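Local atomic coordinates of putative NADP oxidoreductase BF3122 (Bacteroides fragilis, PDB entry 3D1L), a protein that probably works as an NADP-dependent oxidoreductase, with an N-terminal Rossmann-type dinucleotide-binding domain and a helical C-terminal region related to that of 6-phosphogluconate dehydrogenase. Residues F34-V39 with V54-T59; L21-A26 with R48-K53; V14-G19 with Y72-K77; K92-L97 with H113-G118. One frame throughout, in Å; residues are numbered along the deposited sequence.

Contact 1 of 4, residues F34-V39 with V54-T59; sequences FRIVQV and VEAEYT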
loop_
_atom_site.group_PDB
_atom_site.type_symbol
_atom_site.label_atom_id
_atom_site.label_comp_id
_atom_site.label_asym_id
_atom_site.label_seq_id
_atom_site.Cartn_x
_atom_site.Cartn_y
_atom_site.Cartn_z
ATOM N N PHE B 34 -30.326 11.010 4.119
ATOM C CA PHE B 34 -31.260 9.981 3.632
ATOM C C PHE B 34 -31.778 9.129 4.778
ATOM O O PHE B 34 -31.143 9.030 5.829
ATOM C CB PHE B 34 -30.629 9.064 2.577
ATOM C CG PHE B 34 -30.505 9.692 1.220
ATOM C CD1 PHE B 34 -29.400 10.466 0.897
ATOM C CD2 PHE B 34 -31.506 9.502 0.262
ATOM C CE1 PHE B 34 -29.296 11.065 -0.356
ATOM C CE2 PHE B 34 -31.416 10.089 -0.991
ATOM C CZ PHE B 34 -30.308 10.874 -1.304
ATOM N N ARG B 35 -32.937 8.519 4.552
ATOM C CA ARG B 35 -33.620 7.705 5.534
ATOM C C ARG B 35 -33.423 6.213 5.239
ATOM O O ARG B 35 -33.997 5.663 4.306
ATOM C CB ARG B 35 -35.104 8.067 5.559
ATOM C CG ARG B 35 -35.916 7.331 6.611
ATOM C CD ARG B 35 -37.263 8.046 6.835
ATOM N NE ARG B 35 -38.378 7.114 7.051
ATOM C CZ ARG B 35 -39.453 7.006 6.260
ATOM N NH1 ARG B 35 -39.595 7.775 5.183
ATOM N NH2 ARG B 35 -40.402 6.123 6.551
ATOM N N ILE B 36 -32.588 5.578 6.046
ATOM C CA ILE B 36 -32.392 4.143 5.962
ATOM C C ILE B 36 -33.346 3.526 6.971
ATOM O O ILE B 36 -33.145 3.669 8.176
ATOM C CB ILE B 36 -30.897 3.768 6.218
ATOM C CG1 ILE B 36 -30.039 4.343 5.080
ATOM C CG2 ILE B 36 -30.724 2.274 6.256
ATOM C CD1 ILE B 36 -28.914 5.142 5.561
ATOM N N VAL B 37 -34.389 2.854 6.487
ATOM C CA VAL B 37 -35.428 2.401 7.404
ATOM C C VAL B 37 -35.034 1.126 8.136
ATOM O O VAL B 37 -35.356 0.974 9.328
ATOM C CB VAL B 37 -36.842 2.316 6.752
ATOM C CG1 VAL B 37 -37.207 3.665 6.123
ATOM C CG2 VAL B 37 -36.903 1.233 5.717
ATOM N N GLN B 38 -34.334 0.222 7.436
ATOM C CA GLN B 38 -33.815 -0.980 8.060
ATOM C C GLN B 38 -32.758 -1.668 7.234
ATOM O O GLN B 38 -32.594 -1.423 6.036
ATOM C CB GLN B 38 -34.915 -1.989 8.421
ATOM C CG GLN B 38 -35.445 -2.714 7.252
ATOM C CD GLN B 38 -36.082 -4.039 7.561
ATOM O OE1 GLN B 38 -36.305 -4.799 6.648
ATOM N NE2 GLN B 38 -36.407 -4.316 8.817
ATOM N N VAL B 39 -32.039 -2.543 7.915
ATOM C CA VAL B 39 -30.922 -3.263 7.359
ATOM C C VAL B 39 -31.250 -4.732 7.542
ATOM O O VAL B 39 -31.670 -5.145 8.623
ATOM C CB VAL B 39 -29.628 -2.916 8.175
ATOM C CG1 VAL B 39 -28.442 -3.844 7.825
ATOM C CG2 VAL B 39 -29.257 -1.435 8.001
ATOM N N VAL B 54 -26.719 3.938 11.626
ATOM C CA VAL B 54 -27.513 4.727 10.694
ATOM C C VAL B 54 -28.932 4.833 11.196
ATOM O O VAL B 54 -29.868 5.125 10.417
ATOM C CB VAL B 54 -27.511 4.130 9.261
ATOM C CG1 VAL B 54 -26.082 4.144 8.666
ATOM C CG2 VAL B 54 -28.091 2.713 9.259
ATOM N N GLU B 55 -29.067 4.586 12.503
ATOM C CA GLU B 55 -30.327 4.664 13.239
ATOM C C GLU B 55 -31.479 3.945 12.571
ATOM O O GLU B 55 -32.542 4.527 12.415
ATOM C CB GLU B 55 -30.695 6.142 13.527
ATOM C CG GLU B 55 -29.679 6.811 14.441
ATOM C CD GLU B 55 -29.954 8.267 14.664
ATOM O OE1 GLU B 55 -29.563 9.102 13.805
ATOM O OE2 GLU B 55 -30.534 8.585 15.724
ATOM N N ALA B 56 -31.269 2.678 12.217
ATOM C CA ALA B 56 -32.234 1.868 11.444
ATOM C C ALA B 56 -32.705 0.678 12.233
ATOM O O ALA B 56 -32.013 0.251 13.153
ATOM C CB ALA B 56 -31.560 1.347 10.155
ATOM N N GLU B 57 -33.848 0.112 11.838
ATOM C CA GLU B 57 -34.295 -1.211 12.312
ATOM C C GLU B 57 -33.439 -2.260 11.632
ATOM O O GLU B 57 -32.770 -1.958 10.657
ATOM C CB GLU B 57 -35.758 -1.478 11.926
ATOM C CG GLU B 57 -36.777 -0.518 12.517
ATOM C CD GLU B 57 -38.213 -1.014 12.347
ATOM O OE1 GLU B 57 -38.503 -1.759 11.369
ATOM O OE2 GLU B 57 -39.060 -0.669 13.201
ATOM N N TYR B 58 -33.425 -3.492 12.141
ATOM C CA TYR B 58 -32.767 -4.557 11.394
ATOM C C TYR B 58 -33.506 -5.867 11.478
ATOM O O TYR B 58 -34.293 -6.105 12.395
ATOM C CB TYR B 58 -31.292 -4.746 11.810
ATOM C CG TYR B 58 -31.087 -5.468 13.120
ATOM C CD1 TYR B 58 -31.015 -6.868 13.171
ATOM C CD2 TYR B 58 -30.949 -4.761 14.297
ATOM C CE1 TYR B 58 -30.813 -7.527 14.351
ATOM C CE2 TYR B 58 -30.756 -5.417 15.514
ATOM C CZ TYR B 58 -30.688 -6.795 15.533
ATOM O OH TYR B 58 -30.483 -7.438 16.730
ATOM N N THR B 59 -33.237 -6.734 10.513
ATOM C CA THR B 59 -33.751 -8.095 10.595
ATOM C C THR B 59 -32.699 -9.055 10.019
ATOM O O THR B 59 -31.821 -8.629 9.252
ATOM C CB THR B 59 -35.121 -8.235 9.864
ATOM O OG1 THR B 59 -35.658 -9.540 10.106
ATOM C CG2 THR B 59 -34.932 -8.055 8.350
#
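Val39 takes part in two of the three backbone hydrogen bonds that join this pair of parallel strands, the closing step of the Rossmann-type beta-alpha-beta unit 35-40, 44-53, 57-59. Its N donates to Glu57 O at 2.9 Å, and its O accepts from Thr59 N at 2.9 Å; the third bond, Glu57 N to Val37 O, is the longest at 3.1 Å. Glu57 therefore bonds through both N and O to the residues flanking Gln38, the usual parallel pattern, with Gln38 opposite Glu57 and Val39 opposite Tyr58. The short strand axes make an angle of 27°.

Gln38 and Glu57 share one face. Their CB atoms lie 3.6 Å apart, and beyond them the amide and carboxylate planes are turned 53° against each other. With CG wedged between backbone N and carbonyl carbon (chi1 75°), the Gln38 chain runs out extended to the methyl of Thr59, while its OE1 accepts from Asn66 N. On the other face the Tyr58 ring leads away toward helix 44-53, and its hydroxyl bonds Glu44.

Before the paired residues packing takes over. Ala56 CB lies against the 34-39 backbone, 3.4 Å from Ile36 O, and is 4.1 Å from Ile36 CG2. That same Ile36 CG2, anti to the backbone N at the branch, meets Val54 CG2 at 4.0 Å.

Contact 2 of 4, residues L21-A26 with R48-K53; sequences LATNLA and RELAQK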
loop_
_atom_site.group_PDB
_atom_site.type_symbol
_atom_site.label_atom_id
_atom_site.label_comp_id
_atom_site.label_asym_id
_atom_site.label_seq_id
_atom_site.Cartn_x
_atom_site.Cartn_y
_atom_site.Cartn_z
ATOM N N LEU B 21 -18.927 -2.683 1.704
ATOM C CA LEU B 21 -19.479 -1.690 0.770
ATOM C C LEU B 21 -20.788 -1.143 1.295
ATOM O O LEU B 21 -20.991 0.068 1.331
ATOM C CB LEU B 21 -19.648 -2.302 -0.648
ATOM C CG LEU B 21 -20.266 -1.466 -1.800
ATOM C CD1 LEU B 21 -19.856 -2.024 -3.172
ATOM C CD2 LEU B 21 -21.787 -1.334 -1.711
ATOM N N ALA B 22 -21.682 -2.025 1.735
ATOM C CA ALA B 22 -22.992 -1.590 2.217
ATOM C C ALA B 22 -22.862 -0.687 3.465
ATOM O O ALA B 22 -23.553 0.323 3.576
ATOM C CB ALA B 22 -23.886 -2.796 2.485
ATOM N N THR B 23 -21.960 -1.035 4.377
ATOM C CA THR B 23 -21.701 -0.243 5.580
ATOM C C THR B 23 -21.286 1.180 5.214
ATOM O O THR B 23 -21.886 2.151 5.679
ATOM C CB THR B 23 -20.626 -0.946 6.456
ATOM O OG1 THR B 23 -21.168 -2.177 6.966
ATOM C CG2 THR B 23 -20.153 -0.073 7.618
ATOM N N ASN B 24 -20.301 1.302 4.337
ATOM C CA ASN B 24 -19.829 2.601 3.897
ATOM C C ASN B 24 -20.877 3.384 3.094
ATOM O O ASN B 24 -21.068 4.567 3.319
ATOM C CB ASN B 24 -18.525 2.439 3.097
ATOM C CG ASN B 24 -17.316 2.173 3.999
ATOM O OD1 ASN B 24 -16.799 3.090 4.637
ATOM N ND2 ASN B 24 -16.866 0.916 4.054
ATOM N N LEU B 25 -21.556 2.710 2.173
ATOM C CA LEU B 25 -22.600 3.340 1.381
ATOM C C LEU B 25 -23.751 3.760 2.278
ATOM O O LEU B 25 -24.322 4.805 2.082
ATOM C CB LEU B 25 -23.100 2.404 0.279
ATOM C CG LEU B 25 -24.228 2.885 -0.645
ATOM C CD1 LEU B 25 -23.896 4.220 -1.361
ATOM C CD2 LEU B 25 -24.564 1.823 -1.677
ATOM N N ALA B 26 -24.103 2.945 3.262
ATOM C CA ALA B 26 -25.175 3.348 4.199
ATOM C C ALA B 26 -24.808 4.571 5.016
ATOM O O ALA B 26 -25.629 5.457 5.174
ATOM C CB ALA B 26 -25.607 2.178 5.114
ATOM N N ARG B 48 -27.063 -5.699 13.123
ATOM C CA ARG B 48 -27.148 -4.773 14.257
ATOM C C ARG B 48 -26.081 -3.686 14.215
ATOM O O ARG B 48 -26.384 -2.512 14.376
ATOM C CB ARG B 48 -27.060 -5.533 15.587
ATOM C CG ARG B 48 -27.194 -4.633 16.835
ATOM C CD ARG B 48 -26.745 -5.315 18.132
ATOM N NE ARG B 48 -25.578 -6.175 17.951
ATOM C CZ ARG B 48 -25.559 -7.483 18.203
ATOM N NH1 ARG B 48 -26.642 -8.101 18.672
ATOM N NH2 ARG B 48 -24.448 -8.179 17.996
ATOM N N GLU B 49 -24.831 -4.080 14.010
ATOM C CA GLU B 49 -23.721 -3.130 13.928
ATOM C C GLU B 49 -24.051 -2.037 12.950
ATOM O O GLU B 49 -23.950 -0.853 13.275
ATOM C CB GLU B 49 -22.411 -3.825 13.520
ATOM C CG GLU B 49 -21.691 -4.461 14.680
ATOM C CD GLU B 49 -20.416 -5.210 14.264
ATOM O OE1 GLU B 49 -19.806 -5.834 15.180
ATOM O OE2 GLU B 49 -20.016 -5.171 13.058
ATOM N N LEU B 50 -24.474 -2.423 11.757
ATOM C CA LEU B 50 -24.796 -1.400 10.762
ATOM C C LEU B 50 -26.038 -0.565 11.122
ATOM O O LEU B 50 -26.045 0.641 10.933
ATOM C CB LEU B 50 -24.903 -1.980 9.334
ATOM C CG LEU B 50 -25.217 -0.919 8.256
ATOM C CD1 LEU B 50 -24.263 0.322 8.342
ATOM C CD2 LEU B 50 -25.175 -1.556 6.875
ATOM N N ALA B 51 -27.088 -1.206 11.619
ATOM C CA ALA B 51 -28.333 -0.486 11.941
ATOM C C ALA B 51 -28.147 0.585 12.999
ATOM O O ALA B 51 -28.774 1.650 12.951
ATOM C CB ALA B 51 -29.416 -1.464 12.362
ATOM N N GLN B 52 -27.293 0.309 13.971
ATOM C CA GLN B 52 -27.008 1.286 15.024
ATOM C C GLN B 52 -26.295 2.508 14.496
ATOM O O GLN B 52 -26.439 3.599 15.058
ATOM C CB GLN B 52 -26.077 0.695 16.042
ATOM C CG GLN B 52 -26.703 -0.207 17.007
ATOM C CD GLN B 52 -25.660 -0.716 17.963
ATOM O OE1 GLN B 52 -25.552 -1.921 18.187
ATOM N NE2 GLN B 52 -24.845 0.209 18.505
ATOM N N LYS B 53 -25.479 2.318 13.455
ATOM C CA LYS B 53 -24.706 3.419 12.902
ATOM C C LYS B 53 -25.596 4.414 12.152
ATOM O O LYS B 53 -25.274 5.596 12.064
ATOM C CB LYS B 53 -23.589 2.894 11.993
ATOM C CG LYS B 53 -22.450 2.197 12.755
ATOM C CD LYS B 53 -21.617 1.320 11.820
ATOM C CE LYS B 53 -20.541 0.515 12.567
ATOM N NZ LYS B 53 -19.784 -0.328 11.566
HETATM O O HOH W 1 -21.369 -2.404 9.875
#
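Leu50 reaches from helix 48-53 to the backbone of helix 21-26, and its side chain makes most of this contact. Its CB is directed at the other helix; CG stands anti to the backbone N (chi1 -179°), and this sets the fork against Thr23. The fork straddles one alpha carbon: CD1 lies 3.8 Å and CD2 3.9 Å from Thr23 CA. Both methyls reach Ala26 CB, one helical turn further on, CD1 the closer at 4.0 Å; CD2 also lies 4.1 Å from Ala22 O and comes near Thr23 OG1.

Beside this apolar patch runs a polar link through water. Lys53, extended beyond CG, carries NZ back along the helix to donate to water 1 at 3.1 Å. That water in turn donates to Thr23 OG1 at 2.9 Å, a hydroxyl that is also hydrogen-bonded to Gly19 O. No direct hydrogen bond joins the two segments.

Across the 10.3 Å between the segment axes, which run 9° from parallel, Leu50 bridges to Ala22, Thr23 and Ala26. Leu15 of strand 12-16 touches both Ala26 and Leu50. Two near-parallel helices lying together over the parallel part of the sheet are typical of the Rossmann fold.

Contact 3 of 4, residues V14-G19 with Y72-K77; sequences VLIGAG and YIVSLK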
loop_
_atom_site.group_PDB
_atom_site.type_symbol
_atom_site.label_atom_id
_atom_site.label_comp_id
_atom_site.label_asym_id
_atom_site.label_seq_id
_atom_site.Cartn_x
_atom_site.Cartn_y
_atom_site.Cartn_z
ATOM N N VAL B 14 -33.994 0.621 1.985
ATOM C CA VAL B 14 -33.649 -0.643 2.701
ATOM C C VAL B 14 -32.328 -1.223 2.154
ATOM O O VAL B 14 -32.080 -1.215 0.930
ATOM C CB VAL B 14 -34.801 -1.662 2.595
ATOM C CG1 VAL B 14 -34.414 -3.048 3.161
ATOM C CG2 VAL B 14 -36.068 -1.124 3.296
ATOM N N LEU B 15 -31.461 -1.691 3.058
ATOM C CA LEU B 15 -30.250 -2.397 2.637
ATOM C C LEU B 15 -30.421 -3.860 2.875
ATOM O O LEU B 15 -30.743 -4.271 4.002
ATOM C CB LEU B 15 -29.011 -1.895 3.388
ATOM C CG LEU B 15 -28.765 -0.392 3.631
ATOM C CD1 LEU B 15 -27.313 -0.308 3.981
ATOM C CD2 LEU B 15 -29.008 0.501 2.445
ATOM N N ILE B 16 -30.216 -4.653 1.819
ATOM C CA ILE B 16 -30.255 -6.104 1.899
ATOM C C ILE B 16 -28.794 -6.523 1.799
ATOM O O ILE B 16 -28.210 -6.579 0.692
ATOM C CB ILE B 16 -31.134 -6.775 0.777
ATOM C CG1 ILE B 16 -32.596 -6.260 0.734
ATOM C CG2 ILE B 16 -31.126 -8.267 0.911
ATOM C CD1 ILE B 16 -33.396 -6.384 2.024
ATOM N N GLY B 17 -28.189 -6.776 2.952
ATOM C CA GLY B 17 -26.750 -7.007 3.010
ATOM C C GLY B 17 -26.067 -5.865 3.762
ATOM O O GLY B 17 -26.393 -4.687 3.555
ATOM N N ALA B 18 -25.119 -6.210 4.634
ATOM C CA ALA B 18 -24.546 -5.241 5.562
ATOM C C ALA B 18 -23.013 -5.344 5.609
ATOM O O ALA B 18 -22.421 -5.025 6.640
ATOM C CB ALA B 18 -25.142 -5.438 6.959
ATOM N N GLY B 19 -22.386 -5.771 4.501
ATOM C CA GLY B 19 -20.933 -5.997 4.443
ATOM C C GLY B 19 -20.178 -4.686 4.340
ATOM O O GLY B 19 -20.734 -3.627 4.691
ATOM N N TYR B 72 -34.328 -0.474 -2.618
ATOM C CA TYR B 72 -33.738 -1.623 -1.988
ATOM C C TYR B 72 -32.339 -1.840 -2.565
ATOM O O TYR B 72 -32.185 -2.139 -3.759
ATOM C CB TYR B 72 -34.624 -2.841 -2.220
ATOM C CG TYR B 72 -35.952 -2.726 -1.489
ATOM C CD1 TYR B 72 -36.098 -3.270 -0.212
ATOM C CD2 TYR B 72 -37.051 -2.064 -2.062
ATOM C CE1 TYR B 72 -37.294 -3.169 0.486
ATOM C CE2 TYR B 72 -38.268 -1.972 -1.370
ATOM C CZ TYR B 72 -38.363 -2.522 -0.097
ATOM O OH TYR B 72 -39.505 -2.452 0.619
ATOM N N ILE B 73 -31.329 -1.660 -1.716
ATOM C CA ILE B 73 -29.930 -1.801 -2.130
ATOM C C ILE B 73 -29.416 -3.162 -1.707
ATOM O O ILE B 73 -29.309 -3.451 -0.511
ATOM C CB ILE B 73 -29.022 -0.702 -1.557
ATOM C CG1 ILE B 73 -29.560 0.697 -1.932
ATOM C CG2 ILE B 73 -27.546 -0.937 -2.066
ATOM C CD1 ILE B 73 -28.835 1.847 -1.275
ATOM N N VAL B 74 -29.147 -4.003 -2.697
ATOM C CA VAL B 74 -28.822 -5.391 -2.456
ATOM C C VAL B 74 -27.325 -5.592 -2.653
ATOM O O VAL B 74 -26.779 -5.347 -3.730
ATOM C CB VAL B 74 -29.687 -6.328 -3.343
ATOM C CG1 VAL B 74 -29.423 -7.779 -3.034
ATOM C CG2 VAL B 74 -31.201 -5.972 -3.195
ATOM N N SER B 75 -26.669 -5.984 -1.562
ATOM C CA SER B 75 -25.236 -6.264 -1.540
ATOM C C SER B 75 -25.043 -7.681 -1.037
ATOM O O SER B 75 -24.752 -7.895 0.140
ATOM C CB SER B 75 -24.524 -5.305 -0.582
ATOM O OG SER B 75 -24.611 -3.971 -1.016
ATOM N N LEU B 76 -25.230 -8.659 -1.894
ATOM C CA LEU B 76 -25.126 -10.036 -1.464
ATOM C C LEU B 76 -24.285 -10.834 -2.464
ATOM O O LEU B 76 -24.211 -10.475 -3.641
ATOM C CB LEU B 76 -26.524 -10.655 -1.293
ATOM C CG LEU B 76 -27.417 -10.275 -0.096
ATOM C CD1 LEU B 76 -28.756 -11.035 -0.118
ATOM C CD2 LEU B 76 -26.722 -10.490 1.252
ATOM N N LYS B 77 -23.644 -11.903 -1.985
ATOM C CA LYS B 77 -22.927 -12.830 -2.848
ATOM C C LYS B 77 -23.910 -13.468 -3.836
ATOM O O LYS B 77 -25.130 -13.270 -3.727
ATOM C CB LYS B 77 -22.224 -13.897 -2.006
HETATM O O HOH W 2 -26.683 -3.571 0.937
HETATM O O HOH W 3 -23.168 -7.083 2.053
#
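Strands 12-16 and 71-74 pair here in parallel at the middle of the Rossmann-type sheet, and the first strand runs on into a glycine-rich turn. Three nearly straight hydrogen bonds, each 2.8 Å long, hold the pair: Ile73 N to Val14 O (171° at the hydrogen), Ile16 N to Ile73 O, and Ser75 N to Ile16 O.

On the face of Val14, Ile16 and Val74, the Tyr72 ring lies beside Val14, with CD1 3.5 Å from Val14 CB; its hydroxyl is bonded to Asn66 O. Ile16 CG2 meets Leu76 CD1 at 3.8 Å. Leu15 and Ile73 point together to the other face, toward helix 20-31, and touch through CD2 and CD1.

Past the last bridge, Gly17 CA lies 3.6 Å from Ser75 O, and phi 113° is a backbone shape open mainly to glycine. Water 2 lies near Gly17 O, Ile73 O and Ser75 OG, with more acceptors in reach than its two protons can serve; Ser75 OG also bonds Thr101 OG1. Water 3 accepts from Gly19 N and donates to Ser75 O at 2.6 Å, linking the two strand ends.

Gly17, Gly19 and Ala22 match the GxGxxA pattern of Rossmann-type folds, and Gly19 is the N-cap of helix 20-31. Such a turn from a central parallel strand into a helix is consistent with a dinucleotide site, whose phosphate the helix N terminus would probably help to hold.

Contact 4 of 4, residues K92-L97 with H113-G118; sequences KREEAL and HVPHYG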
loop_
_atom_site.group_PDB
_atom_site.type_symbol
_atom_site.label_atom_id
_atom_site.label_comp_id
_atom_site.label_asym_id
_atom_site.label_seq_id
_atom_site.Cartn_x
_atom_site.Cartn_y
_atom_site.Cartn_z
ATOM N N LYS B 92 -43.735 -5.867 -2.622
ATOM C CA LYS B 92 -43.194 -4.501 -2.656
ATOM C C LYS B 92 -44.083 -3.595 -3.481
ATOM O O LYS B 92 -44.940 -4.057 -4.233
ATOM C CB LYS B 92 -41.767 -4.454 -3.232
ATOM C CG LYS B 92 -40.830 -5.487 -2.694
ATOM C CD LYS B 92 -40.495 -5.282 -1.237
ATOM C CE LYS B 92 -40.027 -6.610 -0.675
ATOM N NZ LYS B 92 -39.038 -6.422 0.369
ATOM N N ARG B 93 -43.863 -2.293 -3.351
ATOM C CA ARG B 93 -44.575 -1.327 -4.176
ATOM C C ARG B 93 -44.139 -1.512 -5.624
ATOM O O ARG B 93 -42.971 -1.826 -5.902
ATOM C CB ARG B 93 -44.264 0.103 -3.710
ATOM C CG ARG B 93 -44.615 0.375 -2.251
ATOM C CD ARG B 93 -43.776 1.515 -1.694
ATOM N NE ARG B 93 -43.936 2.767 -2.459
ATOM C CZ ARG B 93 -43.175 3.846 -2.300
ATOM N NH1 ARG B 93 -42.209 3.858 -1.383
ATOM N NH2 ARG B 93 -43.398 4.938 -3.026
ATOM N N GLU B 94 -45.081 -1.313 -6.537
ATOM C CA GLU B 94 -44.813 -1.350 -7.964
ATOM C C GLU B 94 -43.638 -0.434 -8.354
ATOM O O GLU B 94 -42.759 -0.833 -9.117
ATOM C CB GLU B 94 -46.069 -0.935 -8.713
ATOM C CG GLU B 94 -46.543 -1.948 -9.725
ATOM C CD GLU B 94 -45.979 -1.729 -11.121
ATOM O OE1 GLU B 94 -46.003 -2.704 -11.906
ATOM O OE2 GLU B 94 -45.524 -0.603 -11.453
ATOM N N GLU B 95 -43.604 0.776 -7.805
ATOM C CA GLU B 95 -42.524 1.740 -8.124
ATOM C C GLU B 95 -41.211 1.557 -7.351
ATOM O O GLU B 95 -40.279 2.324 -7.565
ATOM C CB GLU B 95 -43.015 3.173 -7.905
ATOM C CG GLU B 95 -43.211 3.493 -6.438
ATOM C CD GLU B 95 -43.771 4.880 -6.202
ATOM O OE1 GLU B 95 -44.952 4.957 -5.811
ATOM O OE2 GLU B 95 -43.022 5.877 -6.402
ATOM N N ALA B 96 -41.148 0.609 -6.417
ATOM C CA ALA B 96 -39.882 0.352 -5.701
ATOM C C ALA B 96 -38.774 -0.009 -6.686
ATOM O O ALA B 96 -39.013 -0.690 -7.683
ATOM C CB ALA B 96 -40.047 -0.746 -4.674
ATOM N N LEU B 97 -37.572 0.476 -6.420
ATOM C CA LEU B 97 -36.437 0.179 -7.279
ATOM C C LEU B 97 -35.527 -0.844 -6.597
ATOM O O LEU B 97 -35.095 -0.616 -5.456
ATOM C CB LEU B 97 -35.734 1.513 -7.600
ATOM C CG LEU B 97 -34.585 1.758 -8.572
ATOM C CD1 LEU B 97 -34.632 0.849 -9.779
ATOM C CD2 LEU B 97 -34.531 3.244 -9.024
ATOM N N HIS B 113 -38.362 -10.159 -12.947
ATOM C CA HIS B 113 -38.671 -10.278 -11.513
ATOM C C HIS B 113 -39.331 -9.040 -10.916
ATOM O O HIS B 113 -40.219 -9.161 -10.070
ATOM C CB HIS B 113 -37.421 -10.672 -10.719
ATOM C CG HIS B 113 -36.891 -12.026 -11.075
ATOM N ND1 HIS B 113 -35.673 -12.214 -11.694
ATOM C CD2 HIS B 113 -37.423 -13.261 -10.915
ATOM C CE1 HIS B 113 -35.476 -13.504 -11.904
ATOM N NE2 HIS B 113 -36.523 -14.162 -11.433
ATOM N N VAL B 114 -38.889 -7.857 -11.338
ATOM C CA VAL B 114 -39.466 -6.588 -10.870
ATOM C C VAL B 114 -39.562 -5.561 -11.982
ATOM O O VAL B 114 -38.769 -5.576 -12.922
ATOM C CB VAL B 114 -38.663 -5.943 -9.690
ATOM C CG1 VAL B 114 -39.000 -6.627 -8.364
ATOM C CG2 VAL B 114 -37.175 -5.939 -9.965
ATOM N N PRO B 115 -40.565 -4.686 -11.908
ATOM C CA PRO B 115 -40.666 -3.659 -12.940
ATOM C C PRO B 115 -39.571 -2.576 -12.937
ATOM O O PRO B 115 -39.314 -2.021 -13.985
ATOM C CB PRO B 115 -42.049 -3.040 -12.701
ATOM C CG PRO B 115 -42.403 -3.407 -11.289
ATOM C CD PRO B 115 -41.713 -4.676 -10.971
ATOM N N HIS B 116 -38.977 -2.255 -11.784
ATOM C CA HIS B 116 -37.963 -1.209 -11.716
ATOM C C HIS B 116 -36.728 -1.776 -11.002
ATOM O O HIS B 116 -36.819 -2.353 -9.892
ATOM C CB HIS B 116 -38.494 0.063 -11.043
ATOM C CG HIS B 116 -39.779 0.561 -11.629
ATOM N ND1 HIS B 116 -39.822 1.479 -12.659
ATOM C CD2 HIS B 116 -41.070 0.224 -11.373
ATOM C CE1 HIS B 116 -41.082 1.703 -12.993
ATOM N NE2 HIS B 116 -41.858 0.963 -12.220
ATOM N N TYR B 117 -35.578 -1.632 -11.662
ATOM C CA TYR B 117 -34.364 -2.298 -11.214
ATOM C C TYR B 117 -33.140 -1.638 -11.854
ATOM O O TYR B 117 -33.279 -0.858 -12.801
ATOM C CB TYR B 117 -34.418 -3.791 -11.526
ATOM C CG TYR B 117 -34.542 -4.136 -12.990
ATOM C CD1 TYR B 117 -33.409 -4.209 -13.805
ATOM C CD2 TYR B 117 -35.784 -4.425 -13.554
ATOM C CE1 TYR B 117 -33.511 -4.525 -15.158
ATOM C CE2 TYR B 117 -35.910 -4.765 -14.910
ATOM C CZ TYR B 117 -34.767 -4.806 -15.701
ATOM O OH TYR B 117 -34.862 -5.133 -17.034
ATOM N N GLY B 118 -31.958 -1.950 -11.344
ATOM C CA GLY B 118 -30.745 -1.290 -11.803
ATOM C C GLY B 118 -29.529 -1.726 -11.034
ATOM O O GLY B 118 -29.595 -2.646 -10.224
#
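Polar approaches centre on Glu94 and His116, although no hydrogen bond crosses between the segments. Glu94 O sits at the edge of the imidazole, near its plane, 3.0 Å from His116 CD2. The Glu94 carboxylate stands almost perpendicular to that ring, the planes 88° apart, and its OE2 is 4.1 Å from His116 NE2, too long for a salt bridge; any attraction would depend on the histidine's charge. At the far side of the ring ND1 is hydrogen-bonded to Asp148, which helps to fix its rotation.

The Glu94 carbonyl belongs to a type I beta turn from Arg93 to Ala96, closed by Ala96 N to Arg93 O at 3.1 Å and accompanied by a salt bridge from Arg93 NH2 to Glu95 OE1. This turn leads into strand 97-100, next to strand 117-122, so the contact lies near the entry to two neighbouring strands of the sheet.

Van der Waals contacts with polar atoms involve Pro115 and Leu97. Pro115 CG lies 3.4 Å from Glu94 O and 3.7 Å from Glu94 OE1, the Glu94 chain being bent at chi2 (-91°). Leu97 CD1 lies against the His116-Tyr117 backbone, 3.3 Å from Tyr117 N, while Phe151 and Leu152 of helix 146-157 also touch the leucine.

How the contacts relate
From the N terminus, strand 12-16 leads through the glycine turn into helix 20-31, strand 35-40, helix 44-53 and strand 57-59. Contact 1 closes the short crossover between the last two strands. Contact 2 crosses it along the chain, since its segments alternate with those of contact 1, and ties the two helices together. Contact 3 closes a longer loop that encloses both, bringing strand 71-74 beside strand 12-16. Contact 4 follows in series and closes the loop between strands 97-100 and 117-122. Contacts 1 and 3 meet where strands 35-40 and 12-16 are neighbours, through Gln38 O and Leu15 N; contacts 3 and 4 meet through Tyr72 N and Leu97 O, continuing the sheet toward strand 117-122.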